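Local coordinates for putative exported protein (Bordetella parapertussis, PDB 3OCJ) that is of unknown function but has the fold of an AdoMet-dependent methyltransferase and holds a palmitic acid molecule in the crystal, at residues Y188-S193 and G220-T225; R212-L217 and A281-L286; R94-L99 and H248-Q253. One frame throughout, in Å; residues are numbered along the deposited sequence.

Interaction 1. Residues Y188-S193 and G220-T225; sequences YDLLTS and GGALVT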
loop_
_atom_site.group_PDB
_atom_site.type_symbol
_atom_site.label_atom_id
_atom_site.label_comp_id
_atom_site.label_asym_id
_atom_site.label_seq_id
_atom_site.Cartn_x
_atom_site.Cartn_y
_atom_site.Cartn_z
ATOM N N TYR A 188 -8.079 8.597 -18.944
ATOM C CA TYR A 188 -6.834 8.987 -18.281
ATOM C C TYR A 188 -5.590 8.696 -19.114
ATOM O O TYR A 188 -5.501 7.665 -19.784
ATOM C CB TYR A 188 -6.688 8.280 -16.921
ATOM C CG TYR A 188 -7.969 8.190 -16.128
ATOM C CD1 TYR A 188 -8.730 9.324 -15.869
ATOM C CD2 TYR A 188 -8.406 6.968 -15.624
ATOM C CE1 TYR A 188 -9.906 9.240 -15.146
ATOM C CE2 TYR A 188 -9.578 6.877 -14.897
ATOM C CZ TYR A 188 -10.315 8.012 -14.665
ATOM O OH TYR A 188 -11.484 7.910 -13.938
ATOM N N ASP A 189 -4.607 9.584 -19.025
ATOM C CA ASP A 189 -3.316 9.342 -19.661
ATOM C C ASP A 189 -2.425 8.460 -18.800
ATOM O O ASP A 189 -1.600 7.690 -19.305
ATOM C CB ASP A 189 -2.620 10.672 -19.919
ATOM C CG ASP A 189 -3.377 11.523 -20.898
ATOM O OD1 ASP A 189 -3.391 11.166 -22.097
ATOM O OD2 ASP A 189 -3.980 12.523 -20.468
ATOM N N LEU A 190 -2.590 8.602 -17.494
ATOM C CA LEU A 190 -1.768 7.912 -16.513
ATOM C C LEU A 190 -2.670 7.471 -15.375
ATOM O O LEU A 190 -3.544 8.231 -14.949
ATOM C CB LEU A 190 -0.716 8.871 -15.961
ATOM C CG LEU A 190 0.723 8.772 -16.443
ATOM C CD1 LEU A 190 1.516 9.928 -15.853
ATOM C CD2 LEU A 190 1.319 7.435 -16.021
ATOM N N LEU A 191 -2.482 6.253 -14.884
ATOM C CA LEU A 191 -3.266 5.770 -13.747
ATOM C C LEU A 191 -2.306 5.102 -12.779
ATOM O O LEU A 191 -1.477 4.284 -13.184
ATOM C CB LEU A 191 -4.358 4.787 -14.202
ATOM C CG LEU A 191 -5.383 4.369 -13.130
ATOM C CD1 LEU A 191 -6.745 3.994 -13.725
ATOM C CD2 LEU A 191 -4.865 3.233 -12.243
ATOM N N THR A 192 -2.384 5.482 -11.513
ATOM C CA THR A 192 -1.575 4.849 -10.491
ATOM C C THR A 192 -2.470 4.134 -9.460
ATOM O O THR A 192 -3.555 4.620 -9.114
ATOM C CB THR A 192 -0.629 5.870 -9.833
ATOM O OG1 THR A 192 0.213 5.208 -8.883
ATOM C CG2 THR A 192 -1.420 6.984 -9.163
ATOM N N SER A 193 -2.013 2.974 -8.998
ATOM C CA SER A 193 -2.769 2.161 -8.058
ATOM C C SER A 193 -1.843 1.450 -7.085
ATOM O O SER A 193 -0.915 0.756 -7.497
ATOM C CB SER A 193 -3.607 1.119 -8.807
ATOM O OG SER A 193 -4.382 0.344 -7.896
ATOM N N GLY A 220 -1.998 4.506 -25.621
ATOM C CA GLY A 220 -0.691 5.095 -25.383
ATOM C C GLY A 220 -0.446 5.465 -23.928
ATOM O O GLY A 220 0.653 5.876 -23.566
ATOM N N GLY A 221 -1.462 5.316 -23.087
ATOM C CA GLY A 221 -1.337 5.639 -21.672
ATOM C C GLY A 221 -0.546 4.609 -20.879
ATOM O O GLY A 221 -0.089 3.599 -21.418
ATOM N N ALA A 222 -0.354 4.879 -19.592
ATOM C CA ALA A 222 0.414 3.973 -18.750
ATOM C C ALA A 222 -0.204 3.788 -17.380
ATOM O O ALA A 222 -0.836 4.702 -16.839
ATOM C CB ALA A 222 1.860 4.472 -18.598
ATOM N N LEU A 223 0.003 2.588 -16.846
ATOM C CA LEU A 223 -0.376 2.217 -15.489
ATOM C C LEU A 223 0.874 2.108 -14.634
ATOM O O LEU A 223 1.854 1.495 -15.049
ATOM C CB LEU A 223 -1.082 0.858 -15.503
ATOM C CG LEU A 223 -1.336 0.186 -14.152
ATOM C CD1 LEU A 223 -2.367 0.959 -13.320
ATOM C CD2 LEU A 223 -1.792 -1.247 -14.389
ATOM N N VAL A 224 0.837 2.685 -13.437
ATOM C CA VAL A 224 1.886 2.491 -12.447
ATOM C C VAL A 224 1.256 1.791 -11.256
ATOM O O VAL A 224 0.388 2.347 -10.583
ATOM C CB VAL A 224 2.501 3.826 -12.001
ATOM C CG1 VAL A 224 3.551 3.613 -10.906
ATOM C CG2 VAL A 224 3.104 4.566 -13.199
ATOM N N THR A 225 1.651 0.552 -10.999
ATOM C CA THR A 225 1.113 -0.145 -9.842
ATOM C C THR A 225 2.219 -0.931 -9.135
ATOM O O THR A 225 3.407 -0.689 -9.379
ATOM C CB THR A 225 -0.143 -0.990 -10.204
ATOM O OG1 THR A 225 -0.805 -1.441 -9.013
ATOM C CG2 THR A 225 0.183 -2.170 -11.104
HETATM O O HOH W 1 -3.487 -2.315 -8.602
#
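The Rossmann-like sheet of the methyltransferase domain places strand 188-192 directly beside strand 221-226, and L190, L191 and T192 pair in parallel with A222, L223 and V224; the two short strand axes diverge by 12° at a closest approach of 4.7 Å. The hydrogen-bond ladder runs A222 N to D189 O, L191 N to A222 O, V224 N to L191 O at 2.8 Å, and S193 N to V224 O at 2.9 Å. On one face L190 CD2 rests 4.0 Å from A222 CB, under helix 96-115, which T192 and V224 also meet. On the other, L191 and L223 lie side by side pointing the same way, with L191 CD2 3.5 Å from L223 CD1, and both touch F213 of helix 203-216. At the C-terminal end T225 OG1, held anti to the backbone nitrogen (chi1 -168°), donates to S193 O at 2.7 Å from 40° above the carbonyl plane. A water donates to both T225 OG1 and S193 OG, and the latter also bonds V125 O. Backbone bonds therefore fix the register, and the hydroxyls with their water carry the polar linkage one residue past the last bridge, where the apolar pairing stops.

Interaction 2. Residues R212-L217 and A281-L286; sequences RFWQAL and AGFTDL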
loop_
_atom_site.group_PDB
_atom_site.type_symbol
_atom_site.label_atom_id
_atom_site.label_comp_id
_atom_site.label_asym_id
_atom_site.label_seq_id
_atom_site.Cartn_x
_atom_site.Cartn_y
_atom_site.Cartn_z
ATOM N N ARG A 212 -9.940 -3.303 -16.060
ATOM C CA ARG A 212 -10.650 -2.037 -15.886
ATOM C C ARG A 212 -9.689 -0.858 -15.956
ATOM O O ARG A 212 -10.003 0.169 -16.550
ATOM C CB ARG A 212 -11.446 -2.045 -14.580
ATOM C CG ARG A 212 -12.617 -3.016 -14.656
ATOM C CD ARG A 212 -13.361 -3.169 -13.351
ATOM N NE ARG A 212 -14.456 -4.122 -13.522
ATOM C CZ ARG A 212 -15.696 -3.786 -13.855
ATOM N NH1 ARG A 212 -16.016 -2.512 -14.036
ATOM N NH2 ARG A 212 -16.620 -4.726 -14.003
ATOM N N PHE A 213 -8.499 -1.015 -15.383
ATOM C CA PHE A 213 -7.474 0.020 -15.531
ATOM C C PHE A 213 -7.131 0.235 -17.013
ATOM O O PHE A 213 -7.046 1.360 -17.485
ATOM C CB PHE A 213 -6.199 -0.359 -14.778
ATOM C CG PHE A 213 -6.337 -0.387 -13.277
ATOM C CD1 PHE A 213 -7.367 0.270 -12.629
ATOM C CD2 PHE A 213 -5.389 -1.062 -12.511
ATOM C CE1 PHE A 213 -7.459 0.235 -11.231
ATOM C CE2 PHE A 213 -5.467 -1.090 -11.123
ATOM C CZ PHE A 213 -6.505 -0.444 -10.484
ATOM N N TRP A 214 -6.926 -0.849 -17.749
ATOM C CA TRP A 214 -6.589 -0.740 -19.166
ATOM C C TRP A 214 -7.695 -0.017 -19.929
ATOM O O TRP A 214 -7.435 0.870 -20.740
ATOM C CB TRP A 214 -6.377 -2.134 -19.738
ATOM C CG TRP A 214 -5.832 -2.181 -21.134
ATOM C CD1 TRP A 214 -4.526 -2.356 -21.502
ATOM C CD2 TRP A 214 -6.580 -2.054 -22.357
ATOM N NE1 TRP A 214 -4.420 -2.359 -22.882
ATOM C CE2 TRP A 214 -5.666 -2.173 -23.424
ATOM C CE3 TRP A 214 -7.938 -1.859 -22.649
ATOM C CZ2 TRP A 214 -6.063 -2.101 -24.760
ATOM C CZ3 TRP A 214 -8.327 -1.787 -23.984
ATOM C CH2 TRP A 214 -7.392 -1.906 -25.016
ATOM N N GLN A 215 -8.938 -0.383 -19.649
ATOM C CA GLN A 215 -10.069 0.236 -20.328
ATOM C C GLN A 215 -10.180 1.730 -20.004
ATOM O O GLN A 215 -10.581 2.528 -20.855
ATOM C CB GLN A 215 -11.353 -0.543 -20.015
ATOM C CG GLN A 215 -11.345 -1.930 -20.661
ATOM C CD GLN A 215 -12.424 -2.866 -20.136
ATOM O OE1 GLN A 215 -13.083 -2.581 -19.136
ATOM N NE2 GLN A 215 -12.597 -4.004 -20.807
ATOM N N ALA A 216 -9.774 2.110 -18.792
ATOM C CA ALA A 216 -9.836 3.506 -18.364
ATOM C C ALA A 216 -8.734 4.370 -18.985
ATOM O O ALA A 216 -8.863 5.592 -19.045
ATOM C CB ALA A 216 -9.790 3.600 -16.838
ATOM N N LEU A 217 -7.660 3.748 -19.455
ATOM C CA LEU A 217 -6.553 4.505 -20.047
ATOM C C LEU A 217 -6.831 4.883 -21.495
ATOM O O LEU A 217 -7.476 4.141 -22.235
ATOM C CB LEU A 217 -5.248 3.712 -19.962
ATOM C CG LEU A 217 -4.644 3.665 -18.560
ATOM C CD1 LEU A 217 -3.573 2.580 -18.473
ATOM C CD2 LEU A 217 -4.067 5.020 -18.175
ATOM N N ALA A 281 -4.692 -8.598 -19.425
ATOM C CA ALA A 281 -5.481 -7.368 -19.417
ATOM C C ALA A 281 -5.210 -6.427 -20.588
ATOM O O ALA A 281 -5.939 -5.447 -20.758
ATOM C CB ALA A 281 -5.279 -6.635 -18.106
ATOM N N GLY A 282 -4.167 -6.698 -21.374
ATOM C CA GLY A 282 -3.895 -5.928 -22.584
ATOM C C GLY A 282 -2.655 -5.043 -22.560
ATOM O O GLY A 282 -2.367 -4.327 -23.533
ATOM N N PHE A 283 -1.927 -5.072 -21.448
ATOM C CA PHE A 283 -0.724 -4.252 -21.310
ATOM C C PHE A 283 0.494 -4.828 -22.022
ATOM O O PHE A 283 0.621 -6.041 -22.195
ATOM C CB PHE A 283 -0.405 -4.002 -19.833
ATOM C CG PHE A 283 -1.391 -3.103 -19.156
ATOM C CD1 PHE A 283 -1.307 -1.725 -19.315
ATOM C CD2 PHE A 283 -2.413 -3.627 -18.378
ATOM C CE1 PHE A 283 -2.220 -0.885 -18.692
ATOM C CE2 PHE A 283 -3.334 -2.794 -17.756
ATOM C CZ PHE A 283 -3.243 -1.424 -17.913
ATOM N N THR A 284 1.391 -3.930 -22.424
ATOM C CA THR A 284 2.643 -4.295 -23.073
ATOM C C THR A 284 3.786 -3.482 -22.469
ATOM O O THR A 284 3.572 -2.609 -21.623
ATOM C CB THR A 284 2.587 -4.021 -24.593
ATOM O OG1 THR A 284 2.397 -2.618 -24.823
ATOM C CG2 THR A 284 1.445 -4.791 -25.236
ATOM N N ASP A 285 5.003 -3.782 -22.902
ATOM C CA ASP A 285 6.181 -2.993 -22.549
ATOM C C ASP A 285 6.387 -2.831 -21.038
ATOM O O ASP A 285 6.781 -1.762 -20.567
ATOM C CB ASP A 285 6.130 -1.613 -23.221
ATOM C CG ASP A 285 6.159 -1.698 -24.739
ATOM O OD1 ASP A 285 6.602 -2.734 -25.276
ATOM O OD2 ASP A 285 5.740 -0.723 -25.394
ATOM N N LEU A 286 6.183 -3.904 -20.290
ATOM C CA LEU A 286 6.283 -3.824 -18.832
ATOM C C LEU A 286 7.690 -3.488 -18.373
ATOM O O LEU A 286 8.677 -4.025 -18.898
ATOM C CB LEU A 286 5.865 -5.146 -18.187
ATOM C CG LEU A 286 4.378 -5.380 -17.903
ATOM C CD1 LEU A 286 3.445 -4.947 -19.025
ATOM C CD2 LEU A 286 4.141 -6.839 -17.504
#
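The F283 ring takes the indole of W214 edge-on: W214 CD1 stands 3.7 Å above the F283 ring plane, over its centre, while L217 CD1 approaches in that plane at the edge, 3.7 Å from F283 CE1. This is a T-shaped (edge-to-face) stack, with the five-membered ring of W214 and the F283 ring at 82° and their centroids 4.8 Å apart. The indole has its own face partner, since A281 O sits 3.2 Å above the plane of the W214 indole, displaced toward its rim. The contact ties the last turn of helix 203-216 to the turn that ends helix 271-280, on the flank of the methyltransferase sheet. There G282, with positive phi, closes a Schellman motif, and its backbone passes close beside the indole, W214 CD1 lying 3.4 Å from G282 C. W214 reaches this turn because its CG is anti to the backbone nitrogen (chi1 -172°), which carries the indole out from the helix. F283 in turn brings its rim against the helix backbone, F283 CZ lying 3.6 Å from W214 CA. Beyond the two segments, K303 makes a cation-pi contact with W214 and hydrogen bonds to the carbonyls of W214 and L217, so a positive charge near the C-terminal end of helix 203-216 probably stabilises the carbonyls there. F283 is backed by L278 and A301. The hydrogen bonding between the segments comes down to one weak bond, W214 NE1 to G282 O, 2.9 Å long but bent to 126° at the hydrogen.

Interaction 3. Residues R94-L99 and H248-Q253; sequences RLPAVL and HDLQLQ. With PLM (palmitic acid), chain D.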
loop_
_atom_site.group_PDB
_atom_site.type_symbol
_atom_site.label_atom_id
_atom_site.label_comp_id
_atom_site.label_asym_id
_atom_site.label_seq_id
_atom_site.Cartn_x
_atom_site.Cartn_y
_atom_site.Cartn_z
ATOM N N ARG A 94 12.177 -0.025 10.804
ATOM C CA ARG A 94 13.046 -1.183 10.608
ATOM C C ARG A 94 12.401 -2.400 9.943
ATOM O O ARG A 94 13.103 -3.248 9.396
ATOM C CB ARG A 94 13.713 -1.578 11.921
ATOM C CG ARG A 94 14.571 -0.463 12.493
ATOM C CD ARG A 94 15.184 -0.849 13.820
ATOM N NE ARG A 94 16.099 -1.979 13.697
ATOM C CZ ARG A 94 16.665 -2.587 14.734
ATOM N NH1 ARG A 94 16.405 -2.175 15.969
ATOM N NH2 ARG A 94 17.486 -3.609 14.539
ATOM N N LEU A 95 11.078 -2.510 9.976
ATOM C CA LEU A 95 10.451 -3.687 9.385
ATOM C C LEU A 95 10.736 -3.722 7.888
ATOM O O LEU A 95 10.533 -2.731 7.197
ATOM C CB LEU A 95 8.948 -3.698 9.652
ATOM C CG LEU A 95 8.563 -3.690 11.133
ATOM C CD1 LEU A 95 7.043 -3.698 11.256
ATOM C CD2 LEU A 95 9.168 -4.878 11.871
ATOM N N PRO A 96 11.223 -4.858 7.387
ATOM C CA PRO A 96 11.574 -4.910 5.961
ATOM C C PRO A 96 10.435 -4.473 5.029
ATOM O O PRO A 96 10.710 -3.744 4.070
ATOM C CB PRO A 96 11.930 -6.383 5.752
ATOM C CG PRO A 96 12.530 -6.782 7.079
ATOM C CD PRO A 96 11.649 -6.075 8.098
ATOM N N ALA A 97 9.196 -4.884 5.291
ATOM C CA ALA A 97 8.100 -4.500 4.408
ATOM C C ALA A 97 7.814 -2.993 4.442
ATOM O O ALA A 97 7.376 -2.404 3.447
ATOM C CB ALA A 97 6.844 -5.291 4.745
ATOM N N VAL A 98 8.058 -2.357 5.590
ATOM C CA VAL A 98 7.854 -0.917 5.679
ATOM C C VAL A 98 8.938 -0.201 4.873
ATOM O O VAL A 98 8.652 0.772 4.157
ATOM C CB VAL A 98 7.868 -0.429 7.154
ATOM C CG1 VAL A 98 7.801 1.093 7.220
ATOM C CG2 VAL A 98 6.694 -1.048 7.921
ATOM N N LEU A 99 10.182 -0.663 4.994
ATOM C CA LEU A 99 11.258 -0.085 4.206
ATOM C C LEU A 99 10.930 -0.226 2.726
ATOM O O LEU A 99 11.114 0.710 1.954
ATOM C CB LEU A 99 12.579 -0.779 4.527
ATOM C CG LEU A 99 13.121 -0.516 5.935
ATOM C CD1 LEU A 99 14.257 -1.472 6.264
ATOM C CD2 LEU A 99 13.593 0.924 6.051
ATOM N N HIS A 248 17.332 -10.206 11.913
ATOM C CA HIS A 248 16.578 -9.984 13.139
ATOM C C HIS A 248 15.314 -9.180 12.867
ATOM O O HIS A 248 14.243 -9.490 13.403
ATOM C CB HIS A 248 17.401 -9.268 14.206
ATOM C CG HIS A 248 16.594 -8.902 15.414
ATOM N ND1 HIS A 248 16.396 -9.772 16.466
ATOM C CD2 HIS A 248 15.892 -7.783 15.712
ATOM C CE1 HIS A 248 15.627 -9.192 17.372
ATOM N NE2 HIS A 248 15.310 -7.985 16.940
ATOM N N ASP A 249 15.439 -8.134 12.053
ATOM C CA ASP A 249 14.274 -7.307 11.751
ATOM C C ASP A 249 13.219 -8.094 10.987
ATOM O O ASP A 249 12.025 -7.867 11.165
ATOM C CB ASP A 249 14.660 -6.035 11.008
ATOM C CG ASP A 249 15.574 -5.138 11.823
ATOM O OD1 ASP A 249 15.553 -5.243 13.072
ATOM O OD2 ASP A 249 16.290 -4.317 11.217
ATOM N N LEU A 250 13.648 -9.023 10.139
ATOM C CA LEU A 250 12.693 -9.904 9.475
ATOM C C LEU A 250 11.990 -10.820 10.486
ATOM O O LEU A 250 10.770 -11.011 10.420
ATOM C CB LEU A 250 13.371 -10.733 8.374
ATOM C CG LEU A 250 12.424 -11.680 7.641
ATOM C CD1 LEU A 250 11.295 -10.924 6.936
ATOM C CD2 LEU A 250 13.211 -12.518 6.637
ATOM N N GLN A 251 12.748 -11.393 11.422
ATOM C CA GLN A 251 12.146 -12.229 12.458
ATOM C C GLN A 251 11.112 -11.431 13.241
ATOM O O GLN A 251 10.014 -11.916 13.518
ATOM C CB GLN A 251 13.207 -12.772 13.418
ATOM C CG GLN A 251 14.139 -13.791 12.791
ATOM C CD GLN A 251 15.147 -14.345 13.781
ATOM O OE1 GLN A 251 15.771 -13.596 14.534
ATOM N NE2 GLN A 251 15.313 -15.663 13.782
ATOM N N LEU A 252 11.469 -10.200 13.588
ATOM C CA LEU A 252 10.542 -9.310 14.284
ATOM C C LEU A 252 9.256 -9.111 13.468
ATOM O O LEU A 252 8.149 -9.280 13.982
ATOM C CB LEU A 252 11.213 -7.971 14.587
ATOM C CG LEU A 252 10.317 -6.903 15.225
ATOM C CD1 LEU A 252 9.889 -7.312 16.631
ATOM C CD2 LEU A 252 11.002 -5.539 15.250
ATOM N N GLN A 253 9.408 -8.755 12.198
ATOM C CA GLN A 253 8.256 -8.574 11.325
ATOM C C GLN A 253 7.392 -9.828 11.245
ATOM O O GLN A 253 6.165 -9.753 11.314
ATOM C CB GLN A 253 8.713 -8.187 9.928
ATOM C CG GLN A 253 7.567 -8.105 8.951
ATOM C CD GLN A 253 8.041 -7.650 7.606
ATOM O OE1 GLN A 253 8.489 -6.514 7.456
ATOM N NE2 GLN A 253 7.937 -8.522 6.613
HETATM C C1 PLM D . -1.126 -1.364 2.026
HETATM O O1 PLM D . -0.520 -0.544 1.306
HETATM O O2 PLM D . -2.348 -1.190 2.221
HETATM C C2 PLM D . -0.428 -2.548 2.673
HETATM C C3 PLM D . 1.097 -2.491 2.568
HETATM C C4 PLM D . 1.675 -3.569 3.486
HETATM C C5 PLM D . 3.172 -3.784 3.311
HETATM C C6 PLM D . 3.989 -2.573 3.750
HETATM C C7 PLM D . 3.453 -1.915 5.016
HETATM C C8 PLM D . 3.578 -2.788 6.260
HETATM C C9 PLM D . 3.046 -1.988 7.444
HETATM C CA PLM D . 3.513 -2.528 8.788
HETATM C CB PLM D . 3.457 -1.412 9.826
HETATM C CC PLM D . 3.467 -1.948 11.247
HETATM C CD PLM D . 3.364 -0.803 12.245
HETATM C CE PLM D . 3.201 -1.364 13.654
HETATM C CF PLM D . 2.633 -0.325 14.609
HETATM C CG PLM D . 3.529 0.896 14.742
HETATM O O HOH W 2 15.739 -3.538 8.786
HETATM O O HOH W 3 18.397 -2.358 11.805
#
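D249 OD2 is gripped by three groups: two waters donate to it, and R94 NE adds a weak hydrogen bond. One of the waters also donates to R94 O, and the other weakly accepts from R94 NE. The second carboxylate oxygen completes a salt bridge, R94 NH2 to D249 OD1 at 2.9 Å, in which the oxygen comes over a face of the guanidinium and the two planes stand 82° apart.

Q253 OE1 accepts the backbone hydrogen of A97 N at 2.8 Å along an almost straight line, 173° at the hydrogen, and the donor lies in the amide carbonyl plane on a lone pair. The side chain of Q253 extends beyond CG with CG anti to the backbone nitrogen (chi1 175°), which sends its amide past P96 to the first turn of helix 96-115. L95 occupies the N-cap position of that helix, so Q253 takes up an amide N-H at its start from outside the helix. The P96 ring touches both Q253 and L250: P96 CD lies 3.3 Å from Q253 OE1, and P96 CG 4.2 Å from L250 CB.

L95 CD2 meets L252 CD2 while its other branch, CD1, faces the palmitic acid chain; V98 CG2 lies 3.6 Å from CA of the palmitic acid. Helix 247-261 thus packs against the start of helix 96-115, the helix whose later turns lie on the central sheet, with the lipid alongside that start.

How the interactions relate
Interactions 1 and 2 adjoin, their centres about 8 Å apart: strand 188-192 leads into helix 203-216, F213 packs against S193, and L217 CD2 lies against A222 O. Interaction 3 stands on the opposite side of the chain's centre, about 30 Å from interaction 1 between centres, yet helix 96-115 links them, starting at interaction 3 and later packing on T192 and V224. All three are mostly buried, but the chemistry differs. Interaction 1, within the sheet, rests on regular backbone bonds; interaction 2, on the sheet's flank, depends on aromatic packing with one weak bond; interaction 3, beside the lipid, combines a buried hydrogen bond from side-chain amide oxygen to backbone N-H with a water-linked salt bridge between exposed R94 and buried D249.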